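Side-chain contacts in sulfotransferase (PDB 2ZQ5), which probably transfers a sulfuryl group from the donor PAPS to an acceptor, as other sulfotransferases do, using a fold related to P-loop nucleotide-binding proteins: residues 92-97 / 335-340; 109-114 / 326-331. All blocks are in the same frame, centred on the assembly; numbering follows the deposited sequence.

Interaction 1 of 2, residues 92-97 / 335-340; sequences RPIFVT and FGLTLS
Phe335 O receives a hydrogen bond from Arg92 NH2 at 3.0 Å. The N-H...O angle of 153° makes it fairly straight, and the oxygen lies at the edge of the guanidinium, near its plane. The donor approaches off the C=O direction, with a C=O...N angle of 140°. The Arg92 chain is bent at chi3 (77°), which swings the guanidinium over to the turn that ends helix 324-334. There Gly336 has positive phi and completes a Schellman motif. A water adds a second link: it donates to Gly336 O at 2.9 Å and accepts a weak bond from Arg92 NH1, also 2.9 Å. Beside this polar bridge, Leu337 CD2 comes within 3.7 Å of Arg92 NH1, oblique to the guanidinium, as the two side chains pass antiparallel. The other Leu337 branch meets Ile94 tip to tip, with 4.1 Å between the CD1 atoms. The contact thus joins the start of the central strand 94-97 to the exit of helix 324-334. In the adjacent strand 250-255, Leu250 touches the side chains of Arg92, Ile94 and Phe335, while Arg227 of strand 227-231 lies against Ile94 and Leu337.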
ATOM      1  N   ARG A  92     -11.330  -8.606 -14.327  1.00 10.09           N
ATOM      2  CA  ARG A  92     -10.308  -7.747 -14.917  1.00 10.01           C
ATOM      3  C   ARG A  92     -10.001  -6.478 -14.124  1.00  8.46           C
ATOM      4  O   ARG A  92     -10.175  -5.358 -14.617  1.00  8.25           O
ATOM      5  CB  ARG A  92     -10.698  -7.385 -16.356  1.00 10.41           C
ATOM      6  CG  ARG A  92     -10.909  -8.599 -17.262  1.00 11.71           C
ATOM      7  CD  ARG A  92     -11.166  -8.166 -18.700  1.00 13.46           C
ATOM      8  NE  ARG A  92      -9.941  -7.763 -19.388  1.00 12.54           N
ATOM      9  CZ  ARG A  92      -9.905  -6.904 -20.402  1.00 15.07           C
ATOM     10  NH1 ARG A  92     -11.025  -6.349 -20.841  1.00 18.00           N
ATOM     11  NH2 ARG A  92      -8.752  -6.607 -20.985  1.00 16.48           N
ATOM     12  N   PRO A  93      -9.548  -6.640 -12.872  1.00  7.93           N
ATOM     13  CA  PRO A  93      -9.215  -5.488 -12.028  1.00  7.39           C
ATOM     14  C   PRO A  93      -7.952  -4.813 -12.548  1.00  7.73           C
ATOM     15  O   PRO A  93      -7.122  -5.457 -13.196  1.00  7.88           O
ATOM     16  CB  PRO A  93      -8.998  -6.121 -10.655  1.00  8.36           C
ATOM     17  CG  PRO A  93      -8.442  -7.488 -11.008  1.00  6.33           C
ATOM     18  CD  PRO A  93      -9.366  -7.904 -12.136  1.00  7.05           C
ATOM     19  N   ILE A  94      -7.817  -3.520 -12.276  1.00  7.04           N
ATOM     20  CA  ILE A  94      -6.636  -2.772 -12.689  1.00  7.13           C
ATOM     21  C   ILE A  94      -5.738  -2.553 -11.477  1.00  6.82           C
ATOM     22  O   ILE A  94      -6.199  -2.111 -10.420  1.00  7.75           O
ATOM     23  CB  ILE A  94      -7.005  -1.394 -13.277  1.00  8.16           C
ATOM     24  CG1 ILE A  94      -7.785  -1.578 -14.580  1.00 11.18           C
ATOM     25  CG2 ILE A  94      -5.742  -0.572 -13.519  1.00 10.59           C
ATOM     26  CD1 ILE A  94      -8.274  -0.281 -15.192  1.00 12.91           C
ATOM     27  N   PHE A  95      -4.460  -2.882 -11.639  1.00  6.55           N
ATOM     28  CA  PHE A  95      -3.466  -2.710 -10.587  1.00  6.02           C
ATOM     29  C   PHE A  95      -2.401  -1.725 -11.040  1.00  6.95           C
ATOM     30  O   PHE A  95      -1.761  -1.925 -12.075  1.00  9.02           O
ATOM     31  CB  PHE A  95      -2.795  -4.046 -10.264  1.00  4.68           C
ATOM     32  CG  PHE A  95      -3.637  -4.966  -9.430  1.00  4.98           C
ATOM     33  CD1 PHE A  95      -3.468  -5.018  -8.051  1.00  5.39           C
ATOM     34  CD2 PHE A  95      -4.596  -5.785 -10.018  1.00  7.54           C
ATOM     35  CE1 PHE A  95      -4.245  -5.874  -7.266  1.00  7.57           C
ATOM     36  CE2 PHE A  95      -5.377  -6.645  -9.240  1.00  7.63           C
ATOM     37  CZ  PHE A  95      -5.200  -6.688  -7.865  1.00  7.17           C
ATOM     38  N   VAL A  96      -2.226  -0.656 -10.274  1.00  5.91           N
ATOM     39  CA  VAL A  96      -1.212   0.341 -10.576  1.00  6.63           C
ATOM     40  C   VAL A  96      -0.056   0.125  -9.610  1.00  5.90           C
ATOM     41  O   VAL A  96      -0.264  -0.122  -8.422  1.00  6.65           O
ATOM     42  CB  VAL A  96      -1.743   1.780 -10.373  1.00  5.82           C
ATOM     43  CG1 VAL A  96      -0.627   2.793 -10.626  1.00  7.97           C
ATOM     44  CG2 VAL A  96      -2.915   2.042 -11.303  1.00  9.49           C
ATOM     45  N   THR A  97       1.169   0.200 -10.114  1.00  5.86           N
ATOM     46  CA  THR A  97       2.314   0.036  -9.240  1.00  6.08           C
ATOM     47  C   THR A  97       3.507   0.804  -9.788  1.00  6.66           C
ATOM     48  O   THR A  97       3.495   1.266 -10.936  1.00  7.49           O
ATOM     49  CB  THR A  97       2.660  -1.465  -9.026  1.00  5.91           C
ATOM     50  OG1 THR A  97       3.576  -1.587  -7.933  1.00  6.50           O
ATOM     51  CG2 THR A  97       3.280  -2.072 -10.275  1.00  5.85           C
ATOM     52  N   PHE A 335      -6.125  -1.847 -23.119  1.00 12.97           N
ATOM     53  CA  PHE A 335      -6.829  -2.947 -22.474  1.00 13.41           C
ATOM     54  C   PHE A 335      -8.203  -3.242 -23.072  1.00 14.37           C
ATOM     55  O   PHE A 335      -8.928  -4.106 -22.576  1.00 15.84           O
ATOM     56  CB  PHE A 335      -6.970  -2.673 -20.972  1.00 11.74           C
ATOM     57  CG  PHE A 335      -5.659  -2.651 -20.227  1.00 10.98           C
ATOM     58  CD1 PHE A 335      -4.710  -3.652 -20.418  1.00 11.43           C
ATOM     59  CD2 PHE A 335      -5.395  -1.655 -19.296  1.00  9.88           C
ATOM     60  CE1 PHE A 335      -3.518  -3.658 -19.686  1.00 11.26           C
ATOM     61  CE2 PHE A 335      -4.206  -1.651 -18.557  1.00 10.28           C
ATOM     62  CZ  PHE A 335      -3.269  -2.655 -18.754  1.00 10.07           C
ATOM     63  N   GLY A 336      -8.558  -2.528 -24.136  1.00 16.35           N
ATOM     64  CA  GLY A 336      -9.845  -2.748 -24.776  1.00 17.94           C
ATOM     65  C   GLY A 336     -11.029  -2.299 -23.941  1.00 19.00           C
ATOM     66  O   GLY A 336     -12.105  -2.898 -24.003  1.00 19.89           O
ATOM     67  N   LEU A 337     -10.833  -1.241 -23.162  1.00 17.95           N
ATOM     68  CA  LEU A 337     -11.888  -0.707 -22.308  1.00 18.38           C
ATOM     69  C   LEU A 337     -12.486   0.560 -22.909  1.00 18.34           C
ATOM     70  O   LEU A 337     -11.788   1.350 -23.544  1.00 18.64           O
ATOM     71  CB  LEU A 337     -11.333  -0.391 -20.917  1.00 18.09           C
ATOM     72  CG  LEU A 337     -10.586  -1.509 -20.184  1.00 18.88           C
ATOM     73  CD1 LEU A 337     -10.120  -0.992 -18.831  1.00 19.01           C
ATOM     74  CD2 LEU A 337     -11.488  -2.723 -20.009  1.00 18.38           C
ATOM     75  N   THR A 338     -13.784   0.748 -22.700  1.00 20.06           N
ATOM     76  CA  THR A 338     -14.477   1.923 -23.209  1.00 20.85           C
ATOM     77  C   THR A 338     -14.390   3.056 -22.191  1.00 20.26           C
ATOM     78  O   THR A 338     -14.703   2.868 -21.016  1.00 19.81           O
ATOM     79  CB  THR A 338     -15.964   1.615 -23.481  1.00 22.19           C
ATOM     80  OG1 THR A 338     -16.065   0.562 -24.447  1.00 24.50           O
ATOM     81  CG2 THR A 338     -16.681   2.851 -24.008  1.00 23.88           C
ATOM     82  N   LEU A 339     -13.948   4.224 -22.645  1.00 19.68           N
ATOM     83  CA  LEU A 339     -13.835   5.390 -21.777  1.00 19.91           C
ATOM     84  C   LEU A 339     -15.075   6.255 -21.986  1.00 20.54           C
ATOM     85  O   LEU A 339     -15.192   6.956 -22.991  1.00 21.16           O
ATOM     86  CB  LEU A 339     -12.574   6.186 -22.121  1.00 20.12           C
ATOM     87  CG  LEU A 339     -12.250   7.400 -21.246  1.00 21.32           C
ATOM     88  CD1 LEU A 339     -12.093   6.973 -19.792  1.00 20.63           C
ATOM     89  CD2 LEU A 339     -10.976   8.054 -21.754  1.00 22.60           C
ATOM     90  N   SER A 340     -15.998   6.197 -21.028  1.00 19.66           N
ATOM     91  CA  SER A 340     -17.250   6.946 -21.104  1.00 20.33           C
ATOM     92  C   SER A 340     -17.087   8.447 -20.894  1.00 20.37           C
ATOM     93  O   SER A 340     -16.056   8.914 -20.413  1.00 20.68           O
ATOM     94  CB  SER A 340     -18.241   6.409 -20.070  1.00 17.54           C
ATOM     95  OG  SER A 340     -17.868   6.804 -18.759  1.00 18.95           O
TER
HETATM   96  O   HOH W   1     -12.153  -5.719 -23.438  1.00 33.82           O

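Interaction 2 of 2, residues 109-114 / 326-331; sequences RLLGAD and GTVADI
Val328 projects from helix 324-334 towards the end of helix 104-111, the helix that follows the first sheet strand in this P-loop-like sulfotransferase fold. Its CB points at the other helix but makes no close contact; the two methyls do the touching. CG1, anti to the backbone N (chi1 173°), reaches Leu111 CD2 at 3.9 Å, and the leucine and the valine lie alongside, pointing opposite ways. CG2 lies beside the backbone N and meets Leu110 twice, at CD1 (3.9 Å) and at CB (4.0 Å), touching it at its root and one branch end as the chains cross obliquely. The valine thus divides its two methyls between consecutive leucines, and the nearest CA atoms, those of Leu111 and Val328, are 7.3 Å apart. The interface is wholly apolar, with no hydrogen bond across it. Ile331, one turn beyond Val328, stays just short of contact, its CG2 4.6 Å from Leu111 CD2; its side chain rests instead on Tyr313 and Val315 of strand 312-316. Met347 of helix 341-348 touches both Leu110 and Val328. Just past the leucines, the chain turns with Ala113 N bonded to Leu110 O at 3.0 Å, and Asp114 OD2 bonds to Tyr332 OH.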
ATOM      1  N   ARG A 109      -5.894   7.945  -8.743  1.00 12.95           N
ATOM      2  CA  ARG A 109      -7.049   8.828  -8.628  1.00 15.28           C
ATOM      3  C   ARG A 109      -7.802   8.956  -9.948  1.00 14.33           C
ATOM      4  O   ARG A 109      -9.031   9.020  -9.966  1.00 15.06           O
ATOM      5  CB  ARG A 109      -6.605  10.214  -8.163  1.00 18.52           C
ATOM      6  CG  ARG A 109      -5.991  10.245  -6.774  1.00 22.68           C
ATOM      7  CD  ARG A 109      -5.483  11.638  -6.448  1.00 27.18           C
ATOM      8  NE  ARG A 109      -4.798  11.695  -5.160  1.00 31.23           N
ATOM      9  CZ  ARG A 109      -4.134  12.758  -4.718  1.00 32.90           C
ATOM     10  NH1 ARG A 109      -4.067  13.854  -5.464  1.00 34.56           N
ATOM     11  NH2 ARG A 109      -3.535  12.728  -3.536  1.00 34.53           N
ATOM     12  N   LEU A 110      -7.063   8.999 -11.051  1.00 13.48           N
ATOM     13  CA  LEU A 110      -7.684   9.115 -12.363  1.00 14.74           C
ATOM     14  C   LEU A 110      -8.486   7.864 -12.709  1.00 14.63           C
ATOM     15  O   LEU A 110      -9.685   7.939 -12.971  1.00 14.78           O
ATOM     16  CB  LEU A 110      -6.618   9.368 -13.434  1.00 15.24           C
ATOM     17  CG  LEU A 110      -6.026  10.779 -13.478  1.00 17.46           C
ATOM     18  CD1 LEU A 110      -4.784  10.796 -14.348  1.00 17.67           C
ATOM     19  CD2 LEU A 110      -7.072  11.751 -14.012  1.00 18.89           C
ATOM     20  N   LEU A 111      -7.825   6.711 -12.696  1.00 14.38           N
ATOM     21  CA  LEU A 111      -8.501   5.461 -13.020  1.00 12.89           C
ATOM     22  C   LEU A 111      -9.626   5.161 -12.030  1.00 13.65           C
ATOM     23  O   LEU A 111     -10.644   4.576 -12.397  1.00 13.17           O
ATOM     24  CB  LEU A 111      -7.489   4.308 -13.037  1.00 12.04           C
ATOM     25  CG  LEU A 111      -6.343   4.467 -14.044  1.00 11.76           C
ATOM     26  CD1 LEU A 111      -5.365   3.311 -13.900  1.00 13.04           C
ATOM     27  CD2 LEU A 111      -6.899   4.521 -15.460  1.00 14.62           C
ATOM     28  N   GLY A 112      -9.444   5.571 -10.779  1.00 14.02           N
ATOM     29  CA  GLY A 112     -10.464   5.325  -9.775  1.00 15.47           C
ATOM     30  C   GLY A 112     -11.630   6.295  -9.842  1.00 15.70           C
ATOM     31  O   GLY A 112     -12.630   6.115  -9.143  1.00 16.34           O
ATOM     32  N   ALA A 113     -11.507   7.318 -10.684  1.00 15.81           N
ATOM     33  CA  ALA A 113     -12.550   8.329 -10.838  1.00 16.31           C
ATOM     34  C   ALA A 113     -13.684   7.863 -11.746  1.00 16.21           C
ATOM     35  O   ALA A 113     -14.790   8.404 -11.695  1.00 18.33           O
ATOM     36  CB  ALA A 113     -11.948   9.616 -11.381  1.00 15.87           C
ATOM     37  N   ASP A 114     -13.408   6.871 -12.585  1.00 14.10           N
ATOM     38  CA  ASP A 114     -14.420   6.338 -13.492  1.00 14.60           C
ATOM     39  C   ASP A 114     -15.590   5.838 -12.645  1.00 15.08           C
ATOM     40  O   ASP A 114     -15.404   5.008 -11.760  1.00 13.09           O
ATOM     41  CB  ASP A 114     -13.835   5.175 -14.295  1.00 14.69           C
ATOM     42  CG  ASP A 114     -14.761   4.695 -15.395  1.00 14.32           C
ATOM     43  OD1 ASP A 114     -15.991   4.689 -15.186  1.00 16.07           O
ATOM     44  OD2 ASP A 114     -14.254   4.307 -16.468  1.00 14.70           O
ATOM     45  N   GLY A 326      -5.053  11.997 -21.905  1.00 20.01           N
ATOM     46  CA  GLY A 326      -4.588  11.296 -23.089  1.00 19.40           C
ATOM     47  C   GLY A 326      -3.933   9.981 -22.714  1.00 18.61           C
ATOM     48  O   GLY A 326      -4.094   8.970 -23.402  1.00 19.45           O
ATOM     49  N   THR A 327      -3.184   9.998 -21.617  1.00 18.01           N
ATOM     50  CA  THR A 327      -2.507   8.800 -21.137  1.00 17.88           C
ATOM     51  C   THR A 327      -3.542   7.768 -20.704  1.00 15.97           C
ATOM     52  O   THR A 327      -3.447   6.595 -21.059  1.00 15.52           O
ATOM     53  CB  THR A 327      -1.591   9.124 -19.944  1.00 17.95           C
ATOM     54  OG1 THR A 327      -0.596  10.069 -20.353  1.00 20.24           O
ATOM     55  CG2 THR A 327      -0.905   7.862 -19.439  1.00 17.05           C
ATOM     56  N   VAL A 328      -4.531   8.216 -19.936  1.00 16.18           N
ATOM     57  CA  VAL A 328      -5.591   7.333 -19.465  1.00 16.33           C
ATOM     58  C   VAL A 328      -6.364   6.765 -20.651  1.00 15.87           C
ATOM     59  O   VAL A 328      -6.734   5.592 -20.658  1.00 16.36           O
ATOM     60  CB  VAL A 328      -6.575   8.082 -18.543  1.00 16.66           C
ATOM     61  CG1 VAL A 328      -7.761   7.186 -18.202  1.00 17.58           C
ATOM     62  CG2 VAL A 328      -5.861   8.517 -17.275  1.00 18.75           C
ATOM     63  N   ALA A 329      -6.606   7.603 -21.653  1.00 17.32           N
ATOM     64  CA  ALA A 329      -7.331   7.166 -22.838  1.00 17.33           C
ATOM     65  C   ALA A 329      -6.571   6.045 -23.535  1.00 16.22           C
ATOM     66  O   ALA A 329      -7.175   5.106 -24.048  1.00 17.07           O
ATOM     67  CB  ALA A 329      -7.535   8.336 -23.795  1.00 16.61           C
ATOM     68  N   ASP A 330      -5.244   6.140 -23.545  1.00 17.11           N
ATOM     69  CA  ASP A 330      -4.432   5.119 -24.192  1.00 16.66           C
ATOM     70  C   ASP A 330      -4.411   3.834 -23.367  1.00 14.88           C
ATOM     71  O   ASP A 330      -4.312   2.740 -23.915  1.00 14.46           O
ATOM     72  CB  ASP A 330      -3.005   5.624 -24.418  1.00 19.12           C
ATOM     73  CG  ASP A 330      -2.277   4.836 -25.490  1.00 21.24           C
ATOM     74  OD1 ASP A 330      -2.770   4.806 -26.637  1.00 23.32           O
ATOM     75  OD2 ASP A 330      -1.218   4.244 -25.194  1.00 22.15           O
ATOM     76  N   ILE A 331      -4.499   3.972 -22.047  1.00 13.86           N
ATOM     77  CA  ILE A 331      -4.521   2.808 -21.169  1.00 13.44           C
ATOM     78  C   ILE A 331      -5.809   2.032 -21.437  1.00 12.23           C
ATOM     79  O   ILE A 331      -5.792   0.808 -21.574  1.00 11.74           O
ATOM     80  CB  ILE A 331      -4.461   3.229 -19.684  1.00 11.58           C
ATOM     81  CG1 ILE A 331      -3.064   3.768 -19.364  1.00 12.64           C
ATOM     82  CG2 ILE A 331      -4.798   2.044 -18.780  1.00 12.91           C
ATOM     83  CD1 ILE A 331      -2.934   4.367 -17.983  1.00 11.68           C
TER

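Overall arrangement
Interactions 1 and 2 have centres about 8 Å apart and share an apolar layer. Leu111 CD1 of interaction 2 lies 3.8 Å from Val96 CG2 and 3.9 Å from Ile94 CG2, so helix 104-111 packs directly on the strand of interaction 1. A second link joins the other two segments: Leu339 CD2 sits 3.9 Å from Ala329 CA. Helix 324-334 and the loop after it thus meet two consecutive elements, strand 94-97 and helix 104-111. The connection between these elements is probably the phosphate-binding loop for the sulfuryl donor, as in related enzymes. Both contacts use the ends remote from that loop: Arg92 and Ile94 before and at the strand's start, Leu110 and Leu111 near the helix's far end.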